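Local atomic coordinates of GH3 beta-N-acetylglucosaminidase (Paenibacillaceae, PDB entry 6K5J), a protein that hydrolyses terminal, non-reducing beta-linked N-acetylglucosamine residues from glycosides, as a beta-N-acetylglucosaminidase of glycoside hydrolase family 3. Residues S449-S455 with D476-A482; N425-I429 with H440-L444; E55-A60 with L350-L356; E411-L417 with M510-A514. All coordinates share one frame; numbering follows the deposited sequence.

Interaction 1. Residues S449-S455 with D476-A482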
loop_
_atom_site.group_PDB
_atom_site.type_symbol
_atom_site.label_atom_id
_atom_site.label_comp_id
_atom_site.label_asym_id
_atom_site.label_seq_id
_atom_site.Cartn_x
_atom_site.Cartn_y
_atom_site.Cartn_z
ATOM N N SER A 449 -3.993 33.412 16.115
ATOM C CA SER A 449 -2.681 33.609 15.500
ATOM C C SER A 449 -1.841 32.327 15.458
ATOM O O SER A 449 -1.003 32.176 14.556
ATOM C CB SER A 449 -1.928 34.727 16.226
ATOM O OG SER A 449 -1.058 34.214 17.213
ATOM N N GLN A 450 -2.043 31.406 16.405
ATOM C CA GLN A 450 -1.397 30.095 16.372
ATOM C C GLN A 450 -2.135 29.193 15.392
ATOM O O GLN A 450 -3.233 28.708 15.695
ATOM C CB GLN A 450 -1.399 29.444 17.750
ATOM C CG GLN A 450 -0.381 29.967 18.718
ATOM C CD GLN A 450 -0.240 29.058 19.916
ATOM O OE1 GLN A 450 0.865 28.652 20.278
ATOM N NE2 GLN A 450 -1.369 28.724 20.539
ATOM N N VAL A 451 -1.513 28.913 14.246
ATOM C CA VAL A 451 -2.114 28.104 13.191
ATOM C C VAL A 451 -1.205 26.916 12.892
ATOM O O VAL A 451 -0.004 27.091 12.659
ATOM C CB VAL A 451 -2.358 28.924 11.912
ATOM C CG1 VAL A 451 -3.008 28.039 10.846
ATOM C CG2 VAL A 451 -3.248 30.143 12.214
ATOM N N VAL A 452 -1.778 25.715 12.911
ATOM C CA VAL A 452 -1.116 24.510 12.417
ATOM C C VAL A 452 -1.908 24.015 11.218
ATOM O O VAL A 452 -3.060 23.586 11.365
ATOM C CB VAL A 452 -1.029 23.396 13.473
ATOM C CG1 VAL A 452 -0.255 22.195 12.892
ATOM C CG2 VAL A 452 -0.392 23.887 14.768
ATOM N N VAL A 453 -1.293 24.032 10.044
ATOM C CA VAL A 453 -1.893 23.396 8.879
ATOM C C VAL A 453 -1.311 22.002 8.750
ATOM O O VAL A 453 -0.086 21.837 8.654
ATOM C CB VAL A 453 -1.655 24.195 7.591
ATOM C CG1 VAL A 453 -2.271 23.437 6.406
ATOM C CG2 VAL A 453 -2.247 25.576 7.716
ATOM N N VAL A 454 -2.182 21.003 8.761
ATOM C CA VAL A 454 -1.807 19.659 8.346
ATOM C C VAL A 454 -1.955 19.621 6.828
ATOM O O VAL A 454 -3.060 19.769 6.300
ATOM C CB VAL A 454 -2.669 18.597 9.035
ATOM C CG1 VAL A 454 -2.290 17.217 8.539
ATOM C CG2 VAL A 454 -2.484 18.663 10.547
ATOM N N SER A 455 -0.837 19.481 6.116
ATOM C CA SER A 455 -0.906 19.397 4.666
ATOM C C SER A 455 -1.053 17.939 4.229
ATOM O O SER A 455 -0.731 17.001 4.960
ATOM C CB SER A 455 0.321 20.045 4.007
ATOM O OG SER A 455 1.511 19.295 4.201
ATOM N N ASP A 476 0.989 38.478 11.277
ATOM C CA ASP A 476 0.285 38.282 12.535
ATOM C C ASP A 476 0.027 36.811 12.848
ATOM O O ASP A 476 -0.649 36.510 13.839
ATOM C CB ASP A 476 -1.050 39.040 12.502
ATOM C CG ASP A 476 -1.816 38.822 11.195
ATOM O OD1 ASP A 476 -1.210 38.983 10.112
ATOM O OD2 ASP A 476 -3.023 38.488 11.250
ATOM N N VAL A 477 0.530 35.896 12.025
ATOM C CA VAL A 477 0.260 34.469 12.149
ATOM C C VAL A 477 1.568 33.759 12.476
ATOM O O VAL A 477 2.605 34.040 11.863
ATOM C CB VAL A 477 -0.369 33.899 10.860
ATOM C CG1 VAL A 477 -0.429 32.364 10.906
ATOM C CG2 VAL A 477 -1.753 34.483 10.632
ATOM N N GLN A 478 1.524 32.856 13.454
ATOM C CA GLN A 478 2.620 31.927 13.719
ATOM C C GLN A 478 2.188 30.580 13.151
ATOM O O GLN A 478 1.372 29.874 13.752
ATOM C CB GLN A 478 2.942 31.846 15.208
ATOM C CG GLN A 478 3.582 33.111 15.781
ATOM C CD GLN A 478 2.562 34.193 16.088
ATOM O OE1 GLN A 478 1.582 33.956 16.803
ATOM N NE2 GLN A 478 2.782 35.392 15.543
ATOM N N LEU A 479 2.708 30.251 11.971
ATOM C CA LEU A 479 2.260 29.102 11.191
ATOM C C LEU A 479 3.244 27.948 11.338
ATOM O O LEU A 479 4.451 28.132 11.152
ATOM C CB LEU A 479 2.130 29.476 9.715
ATOM C CG LEU A 479 1.868 28.310 8.751
ATOM C CD1 LEU A 479 0.471 27.766 8.977
ATOM C CD2 LEU A 479 2.046 28.772 7.302
ATOM N N ILE A 480 2.726 26.767 11.673
ATOM C CA ILE A 480 3.456 25.506 11.574
ATOM C C ILE A 480 2.758 24.651 10.523
ATOM O O ILE A 480 1.528 24.553 10.516
ATOM C CB ILE A 480 3.497 24.755 12.923
ATOM C CG1 ILE A 480 4.289 25.535 13.973
ATOM C CG2 ILE A 480 4.076 23.337 12.761
ATOM C CD1 ILE A 480 4.094 24.984 15.398
ATOM N N VAL A 481 3.529 24.013 9.650
ATOM C CA VAL A 481 2.984 23.062 8.685
ATOM C C VAL A 481 3.501 21.670 9.041
ATOM O O VAL A 481 4.693 21.491 9.313
ATOM C CB VAL A 481 3.346 23.452 7.242
ATOM C CG1 VAL A 481 2.735 22.461 6.235
ATOM C CG2 VAL A 481 2.856 24.860 6.948
ATOM N N ALA A 482 2.600 20.695 9.064
ATOM C CA ALA A 482 2.945 19.299 9.292
ATOM C C ALA A 482 2.321 18.484 8.171
ATOM O O ALA A 482 1.096 18.460 8.031
ATOM C CB ALA A 482 2.447 18.820 10.659
#

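Interaction 2. Residues N425-I429 with H440-L444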
loop_
_atom_site.group_PDB
_atom_site.type_symbol
_atom_site.label_atom_id
_atom_site.label_comp_id
_atom_site.label_asym_id
_atom_site.label_seq_id
_atom_site.Cartn_x
_atom_site.Cartn_y
_atom_site.Cartn_z
ATOM N N ASN A 425 -9.491 25.035 17.740
ATOM C CA ASN A 425 -10.501 25.156 16.699
ATOM C C ASN A 425 -9.991 24.347 15.508
ATOM O O ASN A 425 -9.101 24.804 14.791
ATOM C CB ASN A 425 -10.718 26.623 16.336
ATOM C CG ASN A 425 -11.850 26.824 15.344
ATOM O OD1 ASN A 425 -12.258 25.894 14.653
ATOM N ND2 ASN A 425 -12.379 28.046 15.287
ATOM N N GLU A 426 -10.541 23.145 15.295
ATOM C CA GLU A 426 -10.148 22.316 14.154
ATOM C C GLU A 426 -11.140 22.476 13.006
ATOM O O GLU A 426 -12.315 22.108 13.131
ATOM C CB GLU A 426 -10.030 20.841 14.525
ATOM C CG GLU A 426 -9.440 20.015 13.383
ATOM C CD GLU A 426 -8.936 18.657 13.838
ATOM O OE1 GLU A 426 -9.742 17.873 14.386
ATOM O OE2 GLU A 426 -7.724 18.387 13.660
ATOM N N GLN A 427 -10.649 22.981 11.879
ATOM C CA GLN A 427 -11.446 23.206 10.682
ATOM C C GLN A 427 -11.056 22.182 9.624
ATOM O O GLN A 427 -9.888 22.109 9.228
ATOM C CB GLN A 427 -11.229 24.621 10.152
ATOM C CG GLN A 427 -11.783 25.709 11.066
ATOM C CD GLN A 427 -13.299 25.696 11.114
ATOM O OE1 GLN A 427 -13.954 25.473 10.097
ATOM N NE2 GLN A 427 -13.864 25.921 12.300
ATOM N N THR A 428 -12.027 21.400 9.166
ATOM C CA THR A 428 -11.779 20.410 8.127
ATOM C C THR A 428 -12.016 21.028 6.759
ATOM O O THR A 428 -13.068 21.628 6.513
ATOM C CB THR A 428 -12.671 19.187 8.306
ATOM O OG1 THR A 428 -12.384 18.582 9.565
ATOM C CG2 THR A 428 -12.421 18.169 7.184
ATOM N N ILE A 429 -11.038 20.880 5.871
ATOM C CA ILE A 429 -11.134 21.387 4.512
ATOM C C ILE A 429 -10.764 20.264 3.551
ATOM O O ILE A 429 -10.189 19.245 3.937
ATOM C CB ILE A 429 -10.238 22.621 4.283
ATOM C CG1 ILE A 429 -8.758 22.232 4.338
ATOM C CG2 ILE A 429 -10.578 23.716 5.304
ATOM C CD1 ILE A 429 -7.807 23.322 3.832
ATOM N N HIS A 440 -12.610 31.036 4.591
ATOM C CA HIS A 440 -12.900 30.800 6.001
ATOM C C HIS A 440 -11.617 30.642 6.813
ATOM O O HIS A 440 -11.518 31.160 7.930
ATOM C CB HIS A 440 -13.785 29.564 6.158
ATOM C CG HIS A 440 -14.361 29.408 7.532
ATOM N ND1 HIS A 440 -14.644 28.179 8.087
ATOM C CD2 HIS A 440 -14.704 30.329 8.464
ATOM C CE1 HIS A 440 -15.140 28.348 9.300
ATOM N NE2 HIS A 440 -15.187 29.644 9.552
ATOM N N ILE A 441 -10.623 29.931 6.270
ATOM C CA ILE A 441 -9.372 29.736 7.000
ATOM C C ILE A 441 -8.627 31.060 7.141
ATOM O O ILE A 441 -8.120 31.393 8.218
ATOM C CB ILE A 441 -8.491 28.675 6.311
ATOM C CG1 ILE A 441 -9.164 27.299 6.339
ATOM C CG2 ILE A 441 -7.114 28.624 6.989
ATOM C CD1 ILE A 441 -9.739 26.906 7.696
ATOM N N GLN A 442 -8.546 31.832 6.056
ATOM C CA GLN A 442 -7.855 33.115 6.129
ATOM C C GLN A 442 -8.509 34.030 7.155
ATOM O O GLN A 442 -7.821 34.759 7.878
ATOM C CB GLN A 442 -7.821 33.780 4.753
ATOM C CG GLN A 442 -7.106 32.945 3.696
ATOM C CD GLN A 442 -6.104 33.737 2.889
ATOM O OE1 GLN A 442 -5.410 34.603 3.420
ATOM N NE2 GLN A 442 -6.016 33.439 1.593
ATOM N N GLU A 443 -9.836 33.976 7.258
ATOM C CA GLU A 443 -10.542 34.803 8.229
ATOM C C GLU A 443 -10.242 34.361 9.656
ATOM O O GLU A 443 -9.925 35.187 10.520
ATOM C CB GLU A 443 -12.045 34.756 7.959
ATOM C CG GLU A 443 -12.849 35.780 8.751
ATOM C CD GLU A 443 -14.225 35.274 9.138
ATOM O OE1 GLU A 443 -14.359 34.655 10.216
ATOM O OE2 GLU A 443 -15.177 35.497 8.361
ATOM N N LEU A 444 -10.347 33.058 9.930
ATOM C CA LEU A 444 -10.094 32.577 11.284
ATOM C C LEU A 444 -8.649 32.818 11.704
ATOM O O LEU A 444 -8.370 32.994 12.896
ATOM C CB LEU A 444 -10.443 31.092 11.387
ATOM C CG LEU A 444 -11.934 30.769 11.458
ATOM C CD1 LEU A 444 -12.187 29.298 11.138
ATOM C CD2 LEU A 444 -12.487 31.131 12.829
#

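Interaction 3. Residues E55-A60 with L350-L356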
loop_
_atom_site.group_PDB
_atom_site.type_symbol
_atom_site.label_atom_id
_atom_site.label_comp_id
_atom_site.label_asym_id
_atom_site.label_seq_id
_atom_site.Cartn_x
_atom_site.Cartn_y
_atom_site.Cartn_z
ATOM N N GLU A 55 -16.374 -5.497 9.362
ATOM C CA GLU A 55 -15.830 -5.637 10.709
ATOM C C GLU A 55 -15.204 -7.022 10.837
ATOM O O GLU A 55 -15.503 -7.910 10.035
ATOM C CB GLU A 55 -16.925 -5.434 11.777
ATOM C CG GLU A 55 -17.979 -6.539 11.777
ATOM C CD GLU A 55 -18.957 -6.423 12.936
ATOM O OE1 GLU A 55 -18.516 -6.219 14.083
ATOM O OE2 GLU A 55 -20.172 -6.520 12.692
ATOM N N PRO A 56 -14.326 -7.228 11.830
ATOM C CA PRO A 56 -13.607 -8.516 11.934
ATOM C C PRO A 56 -14.481 -9.762 11.917
ATOM O O PRO A 56 -14.150 -10.724 11.216
ATOM C CB PRO A 56 -12.858 -8.368 13.266
ATOM C CG PRO A 56 -12.547 -6.896 13.336
ATOM C CD PRO A 56 -13.742 -6.196 12.715
ATOM N N ALA A 57 -15.572 -9.790 12.690
ATOM C CA ALA A 57 -16.406 -10.990 12.730
ATOM C C ALA A 57 -16.967 -11.310 11.352
ATOM O O ALA A 57 -17.012 -12.476 10.945
ATOM C CB ALA A 57 -17.546 -10.814 13.735
ATOM N N GLN A 58 -17.370 -10.277 10.611
ATOM C CA GLN A 58 -17.920 -10.475 9.275
ATOM C C GLN A 58 -16.849 -10.954 8.293
ATOM O O GLN A 58 -17.120 -11.817 7.444
ATOM C CB GLN A 58 -18.586 -9.172 8.798
ATOM C CG GLN A 58 -18.892 -9.124 7.296
ATOM C CD GLN A 58 -17.722 -8.554 6.495
ATOM O OE1 GLN A 58 -17.022 -7.665 6.962
ATOM N NE2 GLN A 58 -17.505 -9.077 5.302
ATOM N N VAL A 59 -15.628 -10.414 8.390
ATOM C CA VAL A 59 -14.567 -10.815 7.465
ATOM C C VAL A 59 -14.172 -12.267 7.714
ATOM O O VAL A 59 -14.036 -13.062 6.777
ATOM C CB VAL A 59 -13.347 -9.878 7.588
ATOM C CG1 VAL A 59 -12.243 -10.305 6.600
ATOM C CG2 VAL A 59 -13.753 -8.423 7.323
ATOM N N ALA A 60 -13.960 -12.623 8.983
ATOM C CA ALA A 60 -13.637 -14.006 9.322
ATOM C C ALA A 60 -14.720 -14.959 8.829
ATOM O O ALA A 60 -14.418 -16.029 8.280
ATOM C CB ALA A 60 -13.445 -14.137 10.837
ATOM N N LEU A 350 -14.778 -14.572 16.950
ATOM C CA LEU A 350 -15.206 -13.207 16.665
ATOM C C LEU A 350 -16.709 -13.179 16.450
ATOM O O LEU A 350 -17.227 -13.896 15.588
ATOM C CB LEU A 350 -14.489 -12.657 15.432
ATOM C CG LEU A 350 -12.969 -12.611 15.565
ATOM C CD1 LEU A 350 -12.309 -12.194 14.252
ATOM C CD2 LEU A 350 -12.595 -11.645 16.673
ATOM N N SER A 351 -17.396 -12.344 17.226
ATOM C CA SER A 351 -18.809 -12.046 17.043
ATOM C C SER A 351 -18.952 -10.574 16.702
ATOM O O SER A 351 -18.070 -9.763 16.997
ATOM C CB SER A 351 -19.630 -12.361 18.300
ATOM O OG SER A 351 -19.430 -13.695 18.712
ATOM N N SER A 352 -20.071 -10.239 16.067
ATOM C CA SER A 352 -20.322 -8.856 15.682
ATOM C C SER A 352 -20.102 -7.927 16.870
ATOM O O SER A 352 -20.540 -8.210 17.990
ATOM C CB SER A 352 -21.748 -8.706 15.142
ATOM O OG SER A 352 -21.953 -7.382 14.664
ATOM N N GLY A 353 -19.388 -6.830 16.621
ATOM C CA GLY A 353 -18.969 -5.926 17.662
ATOM C C GLY A 353 -17.587 -6.189 18.225
ATOM O O GLY A 353 -17.049 -5.320 18.918
ATOM N N ASP A 354 -16.999 -7.353 17.962
ATOM C CA ASP A 354 -15.677 -7.658 18.493
ATOM C C ASP A 354 -14.595 -6.852 17.776
ATOM O O ASP A 354 -14.720 -6.509 16.594
ATOM C CB ASP A 354 -15.368 -9.149 18.348
ATOM C CG ASP A 354 -16.032 -9.997 19.425
ATOM O OD1 ASP A 354 -16.659 -9.429 20.345
ATOM O OD2 ASP A 354 -15.931 -11.235 19.330
ATOM N N THR A 355 -13.508 -6.581 18.496
ATOM C CA THR A 355 -12.352 -5.893 17.939
ATOM C C THR A 355 -11.090 -6.698 18.211
ATOM O O THR A 355 -11.004 -7.435 19.200
ATOM C CB THR A 355 -12.189 -4.490 18.526
ATOM O OG1 THR A 355 -11.076 -3.843 17.900
ATOM C CG2 THR A 355 -11.937 -4.563 20.033
ATOM N N LEU A 356 -10.112 -6.562 17.310
ATOM C CA LEU A 356 -8.797 -7.148 17.531
ATOM C C LEU A 356 -7.830 -6.174 18.184
ATOM O O LEU A 356 -6.704 -6.567 18.507
ATOM C CB LEU A 356 -8.196 -7.645 16.207
ATOM C CG LEU A 356 -9.008 -8.702 15.448
ATOM C CD1 LEU A 356 -8.254 -9.133 14.180
ATOM C CD2 LEU A 356 -9.297 -9.898 16.353
HETATM O O HOH W 1 -16.158 -7.713 14.618
HETATM O O HOH W 2 -16.920 -14.652 12.735
#

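Interaction 4. Residues E411-L417 with M510-A514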
loop_
_atom_site.group_PDB
_atom_site.type_symbol
_atom_site.label_atom_id
_atom_site.label_comp_id
_atom_site.label_asym_id
_atom_site.label_seq_id
_atom_site.Cartn_x
_atom_site.Cartn_y
_atom_site.Cartn_z
ATOM N N GLU A 411 -9.269 10.297 15.008
ATOM C CA GLU A 411 -8.177 10.739 15.882
ATOM C C GLU A 411 -7.257 11.683 15.104
ATOM O O GLU A 411 -6.128 11.354 14.727
ATOM C CB GLU A 411 -7.423 9.539 16.443
ATOM C CG GLU A 411 -8.250 8.643 17.370
ATOM C CD GLU A 411 -8.972 7.516 16.644
ATOM O OE1 GLU A 411 -8.977 7.481 15.393
ATOM O OE2 GLU A 411 -9.525 6.643 17.341
ATOM N N THR A 412 -7.789 12.876 14.848
ATOM C CA THR A 412 -7.089 13.931 14.134
ATOM C C THR A 412 -6.024 14.568 15.023
ATOM O O THR A 412 -5.948 14.316 16.227
ATOM C CB THR A 412 -8.074 15.016 13.693
ATOM O OG1 THR A 412 -8.638 15.635 14.863
ATOM C CG2 THR A 412 -9.198 14.417 12.832
ATOM N N LEU A 413 -5.204 15.435 14.417
ATOM C CA LEU A 413 -4.284 16.224 15.226
ATOM C C LEU A 413 -5.045 17.043 16.262
ATOM O O LEU A 413 -4.632 17.132 17.428
ATOM C CB LEU A 413 -3.441 17.132 14.331
ATOM C CG LEU A 413 -2.583 18.115 15.127
ATOM C CD1 LEU A 413 -1.589 17.345 15.981
ATOM C CD2 LEU A 413 -1.860 19.060 14.182
ATOM N N GLY A 414 -6.174 17.633 15.857
ATOM C CA GLY A 414 -6.977 18.398 16.798
ATOM C C GLY A 414 -7.490 17.543 17.935
ATOM O O GLY A 414 -7.515 17.978 19.088
ATOM N N TYR A 415 -7.901 16.309 17.624
ATOM C CA TYR A 415 -8.310 15.351 18.648
ATOM C C TYR A 415 -7.232 15.184 19.715
ATOM O O TYR A 415 -7.509 15.255 20.919
ATOM C CB TYR A 415 -8.636 14.011 17.985
ATOM C CG TYR A 415 -8.870 12.854 18.946
ATOM C CD1 TYR A 415 -10.147 12.581 19.443
ATOM C CD2 TYR A 415 -7.816 12.035 19.348
ATOM C CE1 TYR A 415 -10.361 11.523 20.321
ATOM C CE2 TYR A 415 -8.017 10.975 20.212
ATOM C CZ TYR A 415 -9.294 10.725 20.695
ATOM O OH TYR A 415 -9.496 9.676 21.557
ATOM N N TRP A 416 -5.984 14.964 19.295
ATOM C CA TRP A 416 -4.934 14.729 20.285
ATOM C C TRP A 416 -4.558 16.009 21.021
ATOM O O TRP A 416 -4.253 15.975 22.220
ATOM C CB TRP A 416 -3.710 14.106 19.618
ATOM C CG TRP A 416 -3.979 12.716 19.145
ATOM C CD1 TRP A 416 -4.125 12.306 17.859
ATOM C CD2 TRP A 416 -4.149 11.554 19.960
ATOM N NE1 TRP A 416 -4.369 10.952 17.814
ATOM C CE2 TRP A 416 -4.386 10.468 19.095
ATOM C CE3 TRP A 416 -4.114 11.325 21.340
ATOM C CZ2 TRP A 416 -4.579 9.166 19.564
ATOM C CZ3 TRP A 416 -4.316 10.042 21.806
ATOM C CH2 TRP A 416 -4.546 8.976 20.917
ATOM N N LEU A 417 -4.543 17.145 20.327
ATOM C CA LEU A 417 -4.248 18.391 21.027
ATOM C C LEU A 417 -5.320 18.686 22.065
ATOM O O LEU A 417 -5.012 19.110 23.187
ATOM C CB LEU A 417 -4.117 19.539 20.033
ATOM C CG LEU A 417 -2.842 19.555 19.188
ATOM C CD1 LEU A 417 -2.908 20.685 18.192
ATOM C CD2 LEU A 417 -1.596 19.684 20.072
ATOM N N MET A 510 -0.662 11.142 14.372
ATOM C CA MET A 510 -1.174 12.421 14.842
ATOM C C MET A 510 -0.970 12.583 16.342
ATOM O O MET A 510 -0.747 13.706 16.816
ATOM C CB MET A 510 -2.646 12.563 14.449
ATOM C CG MET A 510 -2.867 12.632 12.918
ATOM S SD MET A 510 -1.988 14.002 12.100
ATOM C CE MET A 510 -0.453 13.229 11.521
ATOM N N ARG A 511 -1.021 11.484 17.097
ATOM C CA ARG A 511 -0.683 11.546 18.518
ATOM C C ARG A 511 0.760 11.981 18.706
ATOM O O ARG A 511 1.045 12.892 19.488
ATOM C CB ARG A 511 -0.927 10.194 19.189
ATOM C CG ARG A 511 -0.455 10.124 20.662
ATOM C CD ARG A 511 -0.577 8.694 21.230
ATOM N NE ARG A 511 -0.010 8.601 22.577
ATOM C CZ ARG A 511 1.276 8.400 22.846
ATOM N NH1 ARG A 511 2.155 8.256 21.858
ATOM N NH2 ARG A 511 1.687 8.339 24.115
ATOM N N ALA A 512 1.683 11.350 17.970
ATOM C CA ALA A 512 3.096 11.691 18.078
ATOM C C ALA A 512 3.344 13.123 17.632
ATOM O O ALA A 512 4.127 13.851 18.252
ATOM C CB ALA A 512 3.929 10.716 17.243
ATOM N N LEU A 513 2.683 13.543 16.553
ATOM C CA LEU A 513 2.836 14.917 16.096
ATOM C C LEU A 513 2.387 15.903 17.167
ATOM O O LEU A 513 3.050 16.918 17.400
ATOM C CB LEU A 513 2.041 15.123 14.809
ATOM C CG LEU A 513 1.991 16.543 14.268
ATOM C CD1 LEU A 513 3.410 17.027 13.918
ATOM C CD2 LEU A 513 1.091 16.558 13.047
ATOM N N ALA A 514 1.254 15.625 17.823
ATOM C CA ALA A 514 0.797 16.492 18.903
ATOM C C ALA A 514 1.821 16.550 20.027
ATOM O O ALA A 514 2.094 17.626 20.574
ATOM C CB ALA A 514 -0.554 16.005 19.439
#

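Interaction 1. Residues S449-S455 with D476-A482
Ser449 and Gln478 are joined by backbone and side chain together. Gln478 N donates to Ser449 O at 2.8 Å, while Ser449 OG donates to Gln478 OE1 at 2.7 Å, so the serine is held by its carbonyl and by its hydroxyl. The second bond depends on a fold in the glutamine chain: the bend at chi2 (80°) turns the amide back toward the neighbouring strand, where the hydroxyl meets OE1 somewhat tilted from the carbonyl plane.

From there the two strands run as a parallel ladder, their axes 4.7 Å apart at closest approach and inclined by 20°. Val451 and Val453 each use N and O, with the N of Val451 pointing almost straight (175°) at Gln478 O. Ala482 O accepts from Ser455 N at 2.9 Å, and Ser455 also bonds by its backbone to Ala484 further along. Several CA-H groups also lean on the same carbonyls, among them Val454 CA on Ala482 O at 3.2 Å.

On the face carrying Val451, Val453 and Leu479, the leucine methyl CD1 reaches Val453 CG2 at 3.7 Å and lies near Val451 CG1, bridging two residues of the opposing strand. Helix 462-472 covers this face, with Leu471 on Val453 and Ile468 on Val481. On the other face, Leu517 of helix 507-517 packs on Val452 and Ile480. Ser455 OG has its polar partner outside, in Asp489. Strand 450-455, helix 462-472 and strand 478-483 thus form a beta-alpha-beta unit, characteristic of a layered alpha/beta fold.

Interaction 2. Residues N425-I429 with H440-L444
His440 brings CE1 of its ring to Gln427 OE1, 3.2 Å away. The approach to the ring is oblique, and the amide stands nearly upright against it, the planes 82° apart. His440 ND1 is also close to this oxygen, but the angle is too poor for a hydrogen bond, so the pair is in polar contact without a defined bond.

Ile441 follows with its terminal methyl. Its CD1 lies 3.7 Å from Gln427 CB, the two side chains sliding past each other in opposite directions. The same branch serves a second strand residue, for Ile441 CG1 lies 4.0 Å from Ile429 CG2. Ile441 also touches Leu471 and Ile429 touches Leu467, so helix 462-472 closes in beside this packing.

The geometry is that of a helix laid on a sheet: helix 440-444 runs nearly antiparallel to strand 425-429, at 162°, with axes 10.6 Å apart. Here helix 435-447 forms the connection of a beta-alpha-beta crossover from edge strand 424-430 to strand 450-455, with strand 390-396 lying between them in the sheet.

Leu444, one turn on from His440, divides its methyls. CD1 sits over one face of the His440 ring, offset toward the rim, and meets Gln427 CG at 3.6 Å; CD2 lies 3.9 Å from Asn425 ND2. A bend at chi2 and a 2.8 Å bond from Gln427 NE2 to Asn425 OD1, in plane and on a lone pair, fix the glutamine amide. Cutting Gln427 back to an alanine is likely to deprive Asn425 OD1 of this donor, Leu444 CD1 of its packing against the strand and His440 CE1 of its oxygen neighbour.

Interaction 3. Residues E55-A60 with L350-L356
Glu55 grips the loop with both carboxylate oxygens. Gly353 N donates to Glu55 OE1 at 2.8 Å in a nearly straight bond (174°), and Ser352 OG donates to Glu55 OE2 at 2.8 Å; both oxygens are met on the syn side. With its CG set between backbone N and carbonyl carbon (chi1 67°), the glutamate extends from the helix N-cap position out to the turn.

The turn is itself well tied: Ser351 to Asp354 form a type II beta turn with Gly353 at positive phi, and Ser351 N donates to Asp354 OD2 at 2.8 Å.

Two waters add bridges. One donates hydrogen bonds to Glu55 OE1 and Asp354 O and accepts one from Ala57 N at 2.9 Å, occupying an amide of the first helical turn. The other donates to Ala57 O and Leu350 O.

Apolar contact centres on Leu350, whose CD1 lies 4.0 Å from Pro56 CB and also near Ala60 CB. Ala57 CB presses on the Ser351 backbone.

Leu128 touches both Pro56 and Leu350, and Leu356 pairs by backbone with Gly95. The contact thus fastens the loop between helices 323-339 and 359-372 to the start of helix 56-72, which follows strand 45-47 of the TIM-barrel domain.

Interaction 4. Residues E411-L417 with M510-A514
Thr412 OG1 is held by two groups: Tyr415 N donates to it at 2.9 Å, capping the helix, and Glu426 OE1 of the adjoining strand is its other hydrogen-bond partner. Glu426 also takes the amide of Gly414 with OE2, fixing the start of helix 413-419 where its chain meets Met510. There Met510 CB lies 3.7 Å from Glu411 O and also rests against the Thr412 backbone.

Trp416 carries much of the helix-helix contact. Its chi1 of -68°, with CG anti to the carbonyl carbon, sets the indole against the backbone and side chain of Arg511. Arg511 CB stands 3.6 Å from the centroid of the five-membered ring and 16° off its normal, a CH-pi contact over the face, while Tyr415 CD2 lies over the opposite face. The extended arginine then runs over the benzene ring, bringing Arg511 CD to 4.0 Å from Trp416 CH2; its guanidinium, nearly perpendicular to the indole, forms a salt bridge through NH1 with Glu370.

The segment axes approach to 8.3 Å at 53°, and both helices pack on the same face of the six-stranded sheet, Leu413 on Val452 and Val454, Leu513 on Ala482. This is one helical layer of an alpha/beta sandwich.

Were Trp416 cut back to an alanine, Arg511 CB and CD would probably lose the surface they lie on, with the guanidinium still anchored to Glu370. At the root of the side chain, Trp416 CB lies 3.7 Å from Ala514 CB. The same alanine methyl meets Leu413 CD1 at 3.9 Å and Leu417 CD2 at 3.9 Å, while Leu413 CD2 packs on Leu513 CD2.

Overall arrangement
Interactions 1, 2 and 4 belong to one alpha/beta unit around the six-stranded mixed sheet. Interaction 1 pairs two inner strands; interaction 2, centred about 11 Å away, lays helix 435-447 on the edge strand; interaction 4, about 14 Å from interaction 1 between centres, places two helices on the face opposite helix 462-472. Along the chain, 411-417 opens and 510-514 closes a span holding interaction 2 and then 1, so helix 507-517, the last of the chain, returns to helix 413-419. Interaction 3 precedes them all, its centre about 40 Å from that of interaction 1, and ties the barrel side to the loop leading into helix 359-372, consistent with the two-domain layout of many family 3 members.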